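Local structure of chitinase (Chromobacterium violaceum, 4TXG) at residues R153-G158 against L183-Y188; N393-D398 against G599-E604; Y463-W468 against L577-E582. The protein probably binds chitin and hydrolyses its glycosidic bonds, as a family 18 glycoside hydrolase. All coordinates share one frame; numbering follows the deposited sequence.

Contact 1. Residues R153-G158 against L183-Y188; sequences RRRIIG and LTHINY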
loop_
_atom_site.group_PDB
_atom_site.type_symbol
_atom_site.label_atom_id
_atom_site.label_comp_id
_atom_site.label_asym_id
_atom_site.label_seq_id
_atom_site.Cartn_x
_atom_site.Cartn_y
_atom_site.Cartn_z
ATOM N N ARG A 153 -11.107 -16.746 -1.446
ATOM C CA ARG A 153 -12.042 -15.670 -1.122
ATOM C C ARG A 153 -11.357 -14.299 -1.057
ATOM O O ARG A 153 -12.005 -13.260 -1.175
ATOM C CB ARG A 153 -12.717 -15.992 0.220
ATOM C CG ARG A 153 -13.666 -14.931 0.793
ATOM C CD ARG A 153 -14.406 -15.469 2.028
ATOM N NE ARG A 153 -13.505 -15.925 3.092
ATOM C CZ ARG A 153 -13.156 -17.191 3.303
ATOM N NH1 ARG A 153 -13.629 -18.153 2.523
ATOM N NH2 ARG A 153 -12.331 -17.498 4.299
ATOM N N ARG A 154 -10.044 -14.312 -0.846
ATOM C CA ARG A 154 -9.268 -13.086 -0.657
ATOM C C ARG A 154 -8.090 -13.031 -1.606
ATOM O O ARG A 154 -7.521 -14.067 -1.940
ATOM C CB ARG A 154 -8.728 -12.992 0.776
ATOM C CG ARG A 154 -9.776 -13.138 1.856
ATOM C CD ARG A 154 -10.662 -11.900 1.986
ATOM N NE ARG A 154 -11.809 -12.217 2.839
ATOM C CZ ARG A 154 -13.018 -11.695 2.694
ATOM N NH1 ARG A 154 -13.242 -10.769 1.751
ATOM N NH2 ARG A 154 -13.999 -12.096 3.492
ATOM N N ARG A 155 -7.685 -11.829 -2.003
ATOM C CA ARG A 155 -6.425 -11.713 -2.721
ATOM C C ARG A 155 -5.293 -12.141 -1.795
ATOM O O ARG A 155 -5.334 -11.891 -0.593
ATOM C CB ARG A 155 -6.191 -10.294 -3.217
ATOM C CG ARG A 155 -7.254 -9.803 -4.177
ATOM C CD ARG A 155 -6.812 -8.528 -4.877
ATOM N NE ARG A 155 -7.910 -7.964 -5.650
ATOM C CZ ARG A 155 -8.814 -7.139 -5.138
ATOM N NH1 ARG A 155 -8.719 -6.782 -3.860
ATOM N NH2 ARG A 155 -9.800 -6.670 -5.904
ATOM N N ILE A 156 -4.306 -12.813 -2.376
ATOM C CA ILE A 156 -3.090 -13.202 -1.689
ATOM C C ILE A 156 -1.974 -12.796 -2.633
ATOM O O ILE A 156 -1.705 -13.465 -3.635
ATOM C CB ILE A 156 -3.050 -14.711 -1.370
ATOM C CG1 ILE A 156 -4.232 -15.090 -0.477
ATOM C CG2 ILE A 156 -1.718 -15.089 -0.711
ATOM C CD1 ILE A 156 -4.375 -16.603 -0.259
ATOM N N ILE A 157 -1.378 -11.652 -2.335
ATOM C CA ILE A 157 -0.474 -10.986 -3.266
ATOM C C ILE A 157 0.951 -11.033 -2.752
ATOM O O ILE A 157 1.260 -10.448 -1.722
ATOM C CB ILE A 157 -0.887 -9.523 -3.468
ATOM C CG1 ILE A 157 -2.346 -9.443 -3.927
ATOM C CG2 ILE A 157 0.031 -8.819 -4.454
ATOM C CD1 ILE A 157 -3.077 -8.228 -3.356
ATOM N N GLY A 158 1.825 -11.724 -3.475
ATOM C CA GLY A 158 3.201 -11.850 -3.030
ATOM C C GLY A 158 4.145 -11.024 -3.875
ATOM O O GLY A 158 4.081 -11.070 -5.106
ATOM N N LEU A 183 -1.476 -18.620 -4.243
ATOM C CA LEU A 183 -1.510 -17.166 -4.442
ATOM C C LEU A 183 -2.585 -16.733 -5.439
ATOM O O LEU A 183 -3.122 -17.552 -6.190
ATOM C CB LEU A 183 -0.151 -16.657 -4.955
ATOM C CG LEU A 183 1.125 -16.874 -4.155
ATOM C CD1 LEU A 183 2.295 -16.303 -4.903
ATOM C CD2 LEU A 183 1.008 -16.210 -2.798
ATOM N N THR A 184 -2.894 -15.441 -5.463
ATOM C CA THR A 184 -3.773 -14.925 -6.508
ATOM C C THR A 184 -3.051 -13.943 -7.440
ATOM O O THR A 184 -3.392 -13.841 -8.625
ATOM C CB THR A 184 -5.021 -14.229 -5.919
ATOM O OG1 THR A 184 -4.627 -13.091 -5.140
ATOM C CG2 THR A 184 -5.823 -15.204 -5.050
ATOM N N HIS A 185 -2.068 -13.223 -6.895
ATOM C CA HIS A 185 -1.302 -12.220 -7.636
ATOM C C HIS A 185 0.172 -12.262 -7.242
ATOM O O HIS A 185 0.509 -12.486 -6.081
ATOM C CB HIS A 185 -1.816 -10.798 -7.375
ATOM C CG HIS A 185 -3.248 -10.572 -7.751
ATOM N ND1 HIS A 185 -4.300 -11.085 -7.025
ATOM C CD2 HIS A 185 -3.802 -9.849 -8.754
ATOM C CE1 HIS A 185 -5.441 -10.714 -7.580
ATOM N NE2 HIS A 185 -5.167 -9.959 -8.627
ATOM N N ILE A 186 1.041 -12.020 -8.215
ATOM C CA ILE A 186 2.473 -11.864 -7.961
ATOM C C ILE A 186 2.942 -10.533 -8.518
ATOM O O ILE A 186 2.715 -10.232 -9.690
ATOM C CB ILE A 186 3.293 -12.977 -8.612
ATOM C CG1 ILE A 186 2.866 -14.349 -8.079
ATOM C CG2 ILE A 186 4.800 -12.723 -8.419
ATOM C CD1 ILE A 186 3.293 -15.501 -9.002
ATOM N N ASN A 187 3.593 -9.749 -7.671
ATOM C CA ASN A 187 4.172 -8.474 -8.077
ATOM C C ASN A 187 5.674 -8.624 -8.244
ATOM O O ASN A 187 6.363 -9.014 -7.304
ATOM C CB ASN A 187 3.897 -7.389 -7.038
ATOM C CG ASN A 187 2.446 -6.956 -6.989
ATOM O OD1 ASN A 187 1.667 -7.218 -7.900
ATOM N ND2 ASN A 187 2.084 -6.262 -5.912
ATOM N N TYR A 188 6.186 -8.292 -9.425
ATOM C CA TYR A 188 7.620 -8.360 -9.673
ATOM C C TYR A 188 8.298 -7.048 -9.304
ATOM O O TYR A 188 7.950 -5.993 -9.842
ATOM C CB TYR A 188 7.875 -8.685 -11.148
ATOM C CG TYR A 188 9.330 -8.805 -11.531
ATOM C CD1 TYR A 188 10.096 -7.678 -11.833
ATOM C CD2 TYR A 188 9.934 -10.057 -11.615
ATOM C CE1 TYR A 188 11.435 -7.796 -12.213
ATOM C CE2 TYR A 188 11.259 -10.183 -11.973
ATOM C CZ TYR A 188 12.004 -9.054 -12.274
ATOM O OH TYR A 188 13.320 -9.195 -12.648
#

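Contact 2. Residues N393-D398 against G599-E604; sequences NVMSYD and GVMFWE. With CS (cesium ion), chain M; CS (cesium ion), chain D.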
loop_
_atom_site.group_PDB
_atom_site.type_symbol
_atom_site.label_atom_id
_atom_site.label_comp_id
_atom_site.label_asym_id
_atom_site.label_seq_id
_atom_site.Cartn_x
_atom_site.Cartn_y
_atom_site.Cartn_z
ATOM N N ASN A 393 -2.455 -1.875 -2.507
ATOM C CA ASN A 393 -1.726 -2.727 -1.580
ATOM C C ASN A 393 -1.165 -1.827 -0.506
ATOM O O ASN A 393 -0.212 -1.082 -0.757
ATOM C CB ASN A 393 -0.606 -3.478 -2.299
ATOM C CG ASN A 393 -1.135 -4.390 -3.385
ATOM O OD1 ASN A 393 -2.100 -5.117 -3.166
ATOM N ND2 ASN A 393 -0.538 -4.325 -4.564
ATOM N N VAL A 394 -1.765 -1.865 0.677
ATOM C CA VAL A 394 -1.400 -0.905 1.711
ATOM C C VAL A 394 -0.142 -1.385 2.426
ATOM O O VAL A 394 -0.100 -2.515 2.913
ATOM C CB VAL A 394 -2.537 -0.702 2.736
ATOM C CG1 VAL A 394 -2.084 0.291 3.815
ATOM C CG2 VAL A 394 -3.820 -0.221 2.032
ATOM N N MET A 395 0.883 -0.538 2.479
ATOM C CA MET A 395 2.161 -0.927 3.069
ATOM C C MET A 395 2.101 -0.733 4.582
ATOM O O MET A 395 2.755 0.147 5.161
ATOM C CB MET A 395 3.312 -0.143 2.429
ATOM C CG MET A 395 3.532 -0.572 0.975
ATOM S SD MET A 395 4.880 0.294 0.130
ATOM C CE MET A 395 4.245 1.963 0.207
ATOM N N SER A 396 1.269 -1.567 5.198
ATOM C CA SER A 396 1.066 -1.581 6.641
ATOM C C SER A 396 2.166 -2.395 7.320
ATOM O O SER A 396 1.916 -3.369 8.028
ATOM C CB SER A 396 -0.324 -2.134 6.976
ATOM O OG SER A 396 -0.681 -3.205 6.114
ATOM N N TYR A 397 3.396 -1.979 7.059
ATOM C CA TYR A 397 4.573 -2.523 7.706
ATOM C C TYR A 397 5.614 -1.417 7.652
ATOM O O TYR A 397 5.350 -0.352 7.087
ATOM C CB TYR A 397 5.057 -3.814 7.031
ATOM C CG TYR A 397 5.080 -3.803 5.500
ATOM C CD1 TYR A 397 5.923 -2.948 4.793
ATOM C CD2 TYR A 397 4.274 -4.668 4.771
ATOM C CE1 TYR A 397 5.945 -2.948 3.398
ATOM C CE2 TYR A 397 4.299 -4.679 3.381
ATOM C CZ TYR A 397 5.139 -3.818 2.704
ATOM O OH TYR A 397 5.162 -3.824 1.324
ATOM N N ASP A 398 6.787 -1.667 8.227
ATOM C CA ASP A 398 7.777 -0.613 8.456
ATOM C C ASP A 398 7.164 0.603 9.145
ATOM O O ASP A 398 7.551 1.743 8.871
ATOM C CB ASP A 398 8.448 -0.198 7.148
ATOM C CG ASP A 398 9.461 -1.218 6.675
ATOM O OD1 ASP A 398 9.777 -2.144 7.448
ATOM O OD2 ASP A 398 9.957 -1.084 5.539
ATOM N N GLY A 599 -8.085 -8.425 0.579
ATOM C CA GLY A 599 -7.065 -9.448 0.693
ATOM C C GLY A 599 -5.819 -8.983 1.421
ATOM O O GLY A 599 -5.833 -7.968 2.121
ATOM N N VAL A 600 -4.753 -9.755 1.244
ATOM C CA VAL A 600 -3.504 -9.569 1.955
ATOM C C VAL A 600 -2.362 -9.531 0.951
ATOM O O VAL A 600 -2.344 -10.309 -0.007
ATOM C CB VAL A 600 -3.262 -10.707 2.989
ATOM C CG1 VAL A 600 -1.896 -10.570 3.635
ATOM C CG2 VAL A 600 -4.356 -10.724 4.065
ATOM N N MET A 601 -1.422 -8.612 1.168
ATOM C CA MET A 601 -0.221 -8.511 0.358
ATOM C C MET A 601 0.951 -8.801 1.301
ATOM O O MET A 601 0.845 -8.546 2.490
ATOM C CB MET A 601 -0.132 -7.117 -0.284
ATOM C CG MET A 601 1.196 -6.766 -0.936
ATOM S SD MET A 601 2.347 -6.100 0.298
ATOM C CE MET A 601 1.737 -4.412 0.457
ATOM N N PHE A 602 2.048 -9.362 0.802
ATOM C CA PHE A 602 3.215 -9.506 1.669
ATOM C C PHE A 602 4.517 -9.227 0.928
ATOM O O PHE A 602 4.647 -9.497 -0.269
ATOM C CB PHE A 602 3.242 -10.907 2.322
ATOM C CG PHE A 602 3.071 -12.039 1.357
ATOM C CD1 PHE A 602 4.171 -12.604 0.741
ATOM C CD2 PHE A 602 1.816 -12.548 1.076
ATOM C CE1 PHE A 602 4.024 -13.657 -0.144
ATOM C CE2 PHE A 602 1.666 -13.604 0.185
ATOM C CZ PHE A 602 2.772 -14.153 -0.423
ATOM N N TRP A 603 5.451 -8.621 1.659
ATOM C CA TRP A 603 6.823 -8.434 1.219
ATOM C C TRP A 603 7.698 -9.274 2.140
ATOM O O TRP A 603 7.650 -9.044 3.347
ATOM C CB TRP A 603 7.227 -6.958 1.327
ATOM C CG TRP A 603 8.625 -6.723 0.887
ATOM C CD1 TRP A 603 9.767 -6.988 1.593
ATOM C CD2 TRP A 603 9.042 -6.218 -0.379
ATOM N NE1 TRP A 603 10.873 -6.677 0.838
ATOM C CE2 TRP A 603 10.454 -6.189 -0.374
ATOM C CE3 TRP A 603 8.358 -5.775 -1.522
ATOM C CZ2 TRP A 603 11.197 -5.737 -1.466
ATOM C CZ3 TRP A 603 9.095 -5.325 -2.597
ATOM C CH2 TRP A 603 10.499 -5.309 -2.566
ATOM N N GLU A 604 8.479 -10.235 1.645
ATOM C CA GLU A 604 8.549 -10.685 0.256
ATOM C C GLU A 604 8.495 -12.211 0.274
ATOM O O GLU A 604 8.680 -12.827 1.326
ATOM C CB GLU A 604 9.850 -10.219 -0.413
ATOM C CG GLU A 604 11.080 -10.653 0.397
ATOM C CD GLU A 604 12.404 -10.383 -0.290
ATOM O OE1 GLU A 604 13.135 -9.467 0.162
ATOM O OE2 GLU A 604 12.722 -11.095 -1.264
HETATM CS CS CS M . 9.374 -3.443 2.940
HETATM CS CS CS D . 8.203 0.539 1.370
HETATM O O HOH W 1 7.558 -2.662 0.293
HETATM O O HOH W 2 11.435 -0.486 1.657
HETATM O O HOH W 3 9.307 3.184 2.568
HETATM O O HOH W 4 8.103 -1.190 -1.444
HETATM O O HOH W 5 8.591 0.009 3.989
#

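Contact 3. Residues Y463-W468 against L577-E582; sequences YYTRGW and LSTEDE. With CS (cesium ion), chain M.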
loop_
_atom_site.group_PDB
_atom_site.type_symbol
_atom_site.label_atom_id
_atom_site.label_comp_id
_atom_site.label_asym_id
_atom_site.label_seq_id
_atom_site.Cartn_x
_atom_site.Cartn_y
_atom_site.Cartn_z
ATOM N N TYR A 463 7.234 -10.365 5.745
ATOM C CA TYR A 463 7.842 -11.673 5.983
ATOM C C TYR A 463 9.307 -11.481 6.379
ATOM O O TYR A 463 10.166 -12.321 6.104
ATOM C CB TYR A 463 7.739 -12.572 4.744
ATOM C CG TYR A 463 6.373 -13.181 4.459
ATOM C CD1 TYR A 463 5.258 -12.891 5.250
ATOM C CD2 TYR A 463 6.213 -14.071 3.399
ATOM C CE1 TYR A 463 4.013 -13.469 4.967
ATOM C CE2 TYR A 463 4.986 -14.661 3.117
ATOM C CZ TYR A 463 3.895 -14.357 3.892
ATOM O OH TYR A 463 2.682 -14.946 3.590
ATOM N N TYR A 464 9.586 -10.366 7.042
ATOM C CA TYR A 464 10.949 -10.016 7.422
ATOM C C TYR A 464 10.885 -9.278 8.756
ATOM O O TYR A 464 9.816 -8.869 9.193
ATOM C CB TYR A 464 11.616 -9.133 6.362
ATOM C CG TYR A 464 10.898 -7.810 6.212
ATOM C CD1 TYR A 464 9.827 -7.685 5.335
ATOM C CD2 TYR A 464 11.247 -6.702 6.987
ATOM C CE1 TYR A 464 9.145 -6.497 5.211
ATOM C CE2 TYR A 464 10.561 -5.501 6.865
ATOM C CZ TYR A 464 9.507 -5.411 5.980
ATOM O OH TYR A 464 8.810 -4.228 5.847
ATOM N N THR A 465 12.039 -9.100 9.379
ATOM C CA THR A 465 12.135 -8.393 10.649
ATOM C C THR A 465 12.752 -7.009 10.499
ATOM O O THR A 465 13.416 -6.711 9.498
ATOM C CB THR A 465 13.013 -9.168 11.655
ATOM O OG1 THR A 465 14.369 -9.148 11.190
ATOM C CG2 THR A 465 12.549 -10.610 11.777
ATOM N N ARG A 466 12.523 -6.172 11.505
ATOM C CA ARG A 466 13.356 -4.997 11.765
ATOM C C ARG A 466 13.777 -5.116 13.219
ATOM O O ARG A 466 13.099 -5.771 14.011
ATOM C CB ARG A 466 12.613 -3.680 11.537
ATOM C CG ARG A 466 12.062 -3.456 10.139
ATOM C CD ARG A 466 13.138 -3.338 9.076
ATOM N NE ARG A 466 12.593 -2.675 7.895
ATOM C CZ ARG A 466 13.220 -2.598 6.729
ATOM N NH1 ARG A 466 14.419 -3.151 6.584
ATOM N NH2 ARG A 466 12.644 -1.970 5.713
ATOM N N GLY A 467 14.883 -4.495 13.593
ATOM C CA GLY A 467 15.342 -4.673 14.957
ATOM C C GLY A 467 16.381 -3.670 15.417
ATOM O O GLY A 467 17.071 -3.057 14.598
ATOM N N TRP A 468 16.480 -3.540 16.738
ATOM C CA TRP A 468 17.389 -2.622 17.426
ATOM C C TRP A 468 18.281 -3.389 18.403
ATOM O O TRP A 468 17.895 -4.448 18.892
ATOM C CB TRP A 468 16.621 -1.575 18.236
ATOM C CG TRP A 468 15.672 -0.657 17.516
ATOM C CD1 TRP A 468 15.874 0.667 17.240
ATOM C CD2 TRP A 468 14.347 -0.966 17.046
ATOM N NE1 TRP A 468 14.768 1.197 16.610
ATOM C CE2 TRP A 468 13.819 0.214 16.477
ATOM C CE3 TRP A 468 13.562 -2.128 17.038
ATOM C CZ2 TRP A 468 12.547 0.271 15.909
ATOM C CZ3 TRP A 468 12.296 -2.075 16.468
ATOM C CH2 TRP A 468 11.804 -0.883 15.902
ATOM N N LEU A 577 13.826 -7.786 18.150
ATOM C CA LEU A 577 13.570 -8.033 16.732
ATOM C C LEU A 577 12.080 -8.185 16.514
ATOM O O LEU A 577 11.473 -9.103 17.053
ATOM C CB LEU A 577 14.301 -9.292 16.240
ATOM C CG LEU A 577 15.828 -9.255 16.296
ATOM C CD1 LEU A 577 16.403 -10.613 15.933
ATOM C CD2 LEU A 577 16.354 -8.190 15.355
ATOM N N SER A 578 11.480 -7.281 15.743
ATOM C CA SER A 578 10.060 -7.407 15.443
ATOM C C SER A 578 9.832 -8.499 14.408
ATOM O O SER A 578 10.437 -8.478 13.340
ATOM C CB SER A 578 9.489 -6.079 14.930
ATOM O OG SER A 578 8.164 -6.272 14.480
ATOM N N THR A 579 8.956 -9.445 14.721
ATOM C CA THR A 579 8.730 -10.571 13.828
ATOM C C THR A 579 7.278 -10.650 13.356
ATOM O O THR A 579 6.431 -9.838 13.735
ATOM C CB THR A 579 9.125 -11.907 14.504
ATOM O OG1 THR A 579 8.366 -12.081 15.707
ATOM C CG2 THR A 579 10.618 -11.913 14.850
ATOM N N GLU A 580 7.008 -11.625 12.501
ATOM C CA GLU A 580 5.663 -11.899 12.015
ATOM C C GLU A 580 5.608 -13.406 11.848
ATOM O O GLU A 580 6.443 -13.979 11.144
ATOM C CB GLU A 580 5.394 -11.168 10.690
ATOM C CG GLU A 580 3.966 -11.281 10.160
ATOM C CD GLU A 580 3.013 -10.285 10.809
ATOM O OE1 GLU A 580 2.854 -10.308 12.047
ATOM O OE2 GLU A 580 2.423 -9.465 10.083
ATOM N N ASP A 581 4.672 -14.078 12.511
ATOM C CA ASP A 581 4.639 -15.537 12.374
ATOM C C ASP A 581 3.211 -16.064 12.416
ATOM O O ASP A 581 2.266 -15.306 12.194
ATOM C CB ASP A 581 5.544 -16.226 13.423
ATOM C CG ASP A 581 5.124 -15.986 14.874
ATOM O OD1 ASP A 581 3.944 -15.683 15.164
ATOM O OD2 ASP A 581 6.008 -16.145 15.757
ATOM N N GLU A 582 3.043 -17.360 12.666
ATOM C CA GLU A 582 1.726 -17.955 12.458
ATOM C C GLU A 582 0.667 -17.377 13.390
ATOM O O GLU A 582 -0.510 -17.299 13.030
ATOM C CB GLU A 582 1.799 -19.472 12.613
ATOM C CG GLU A 582 2.629 -20.119 11.511
ATOM C CD GLU A 582 3.317 -21.400 11.950
ATOM O OE1 GLU A 582 4.507 -21.342 12.357
ATOM O OE2 GLU A 582 2.673 -22.468 11.868
HETATM CS CS CS M . 9.374 -3.443 2.940
HETATM O O HOH W 6 8.330 -7.685 11.253
HETATM O O HOH W 1 7.558 -2.662 0.293
HETATM O O HOH W 7 12.202 -2.953 2.100
#

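Contact 1. Residues R153-G158 against L183-Y188
Thr-184 and Ile-156 are tied by two short, straight bonds. The backbone N of Ile-156 donates to Thr-184 OG1 at 2.8 Å (166°), and Thr-184 N returns a bond to Ile-156 O at 2.9 Å, in the carbonyl plane and on a lone pair. The same oxygen takes a second, longer bond from His-185 N at 3.3 Å, which arrives from above that plane. From there the parallel strands 155-158 and 185-188 run on in regular fashion: Gly-158 N reaches His-185 O, and Asn-187 N reaches Gly-158 O.

Thr-184 OG1 sits between its own backbone N and carbonyl carbon (Thr-184 chi1 63°), and there it also meets His-185 ND1 in the plane of the imidazole at 2.8 Å. The far nitrogen of that ring bonds to Glu-146, whose carboxylate is also salt-bridged to Arg-155, so both side chains share one anion. Arg-155 CD lies 3.7 Å from His-185 CE1.

Ile-157 and His-185 run side by side, CG1 against CB at 3.7 Å, while Ile-157 CG2 touches the Asn-187 amide. On the other face Ile-156 CG2 meets Leu-183 CD2 at 3.6 Å, against helix 627-636.

Two neighbouring strands of the TIM barrel thus start with a side-chain hydroxyl acting as a backbone partner, and polar bonds from both sides probably fix the rotation of the histidine.

Contact 2. Residues N393-D398 against G599-E604
Met-601 and Tyr-397 meet inside the TIM barrel, where strands 391-395 and 599-603, separated by strand 457-462, are not paired and meet mainly through side chains, without a hydrogen bond.

Packing centres on the Met-601 methyl. Its CE lies 3.7 Å from Asn-393 CB and also touches two oxygens, Val-394 O and Tyr-397 OH, in van der Waals contact. With CG anti to the backbone N (chi1 168°), the bend at chi2 brings SD to the edge of the Tyr-397 ring, and the one at chi3 (-79°) turns the methyl toward Asn-393 and Val-394 O. SD lies in the ring plane, 5.2 Å from the Tyr-397 centroid, a Met-aromatic contact. The Tyr-397 and Trp-603 side chains run at about a right angle, and Trp-603 touches with its CB, not its indole.

The polar part belongs to the C-terminal mouth of the barrel, where TIM-barrel enzymes carry their active sites. Tyr-397 OH hydrogen-bonds a water that also joins two cesium ions. One is held by Met-395 SD and Glu-314, the other by Asp-398 and Tyr-464.

A cis peptide follows Trp-603. Glu-604 CB lies over one indole face; the second cesium ion lies 3.8 Å above the other, offset toward the rim.

Contact 3. Residues Y463-W468 against L577-E582
The side chain of Thr-465 packs on the backbone carbonyl of Ser-578, with Thr-465 CB 3.2 Å from Ser-578 O. With the Thr-465 hydroxyl between the backbone N and the carbonyl carbon (chi1 68°), OG1 bonds to the carbonyl of Gly-518, and the methyl is left to lie beside that of Thr-579, CG2 to CG2 at 3.9 Å. The two threonines point the same way and adopt the same rotamer.

Ser-578 turns its hydroxyl anti to its backbone N (chi1 172°), directing OG to the backbone N of Asn-410. Its own N donates to Arg-466 O at 2.8 Å. Beyond this bond, Leu-577 places CD2 3.7 Å from Gly-467 CA; the absence of a side chain on Gly-467 leaves room for CD2 and for the close approach of the alpha carbons.

The Arg-466 chain turns at chi1 and again at chi2 (-65°), and so bends back over the ring of Tyr-464: Tyr-464 CE2 lies 3.6 Å above one face of the guanidinium, offset toward the rim, while NE salt-bridges Asp-398. A water donates to Tyr-464 O and, more weakly, to Ser-578 O.

Strand 466-468 is an edge strand of a four-stranded antiparallel sheet, paired with the inner strand 575-578, in the insertion between the last two barrel strands. The single direct backbone bond is supplemented by a water and by methyl contacts, while the polar ends of Thr-465, Arg-466 and Ser-578 anchor the strand pair to surrounding loops.

All three contacts belong to the family 18 catalytic domain. Contact 1 comes first in sequence; contact 2 then opens at 393-398 and closes at 599-604, with both segments of contact 3 lying between. Contacts 1 and 2 have centres about 11 Å apart and share the barrel sheet: strand 155-161 pairs with 599-603, joining the first and last strands to close the barrel. Contact 3 belongs to a separate antiparallel sheet, its centre about 14 Å from contact 2 and about 21 Å from contact 1. Asp-398 and Tyr-464 bind one cesium ion, and Arg-466 salt-bridges Asp-398, which places the start of the insertion beside the barrel mouth.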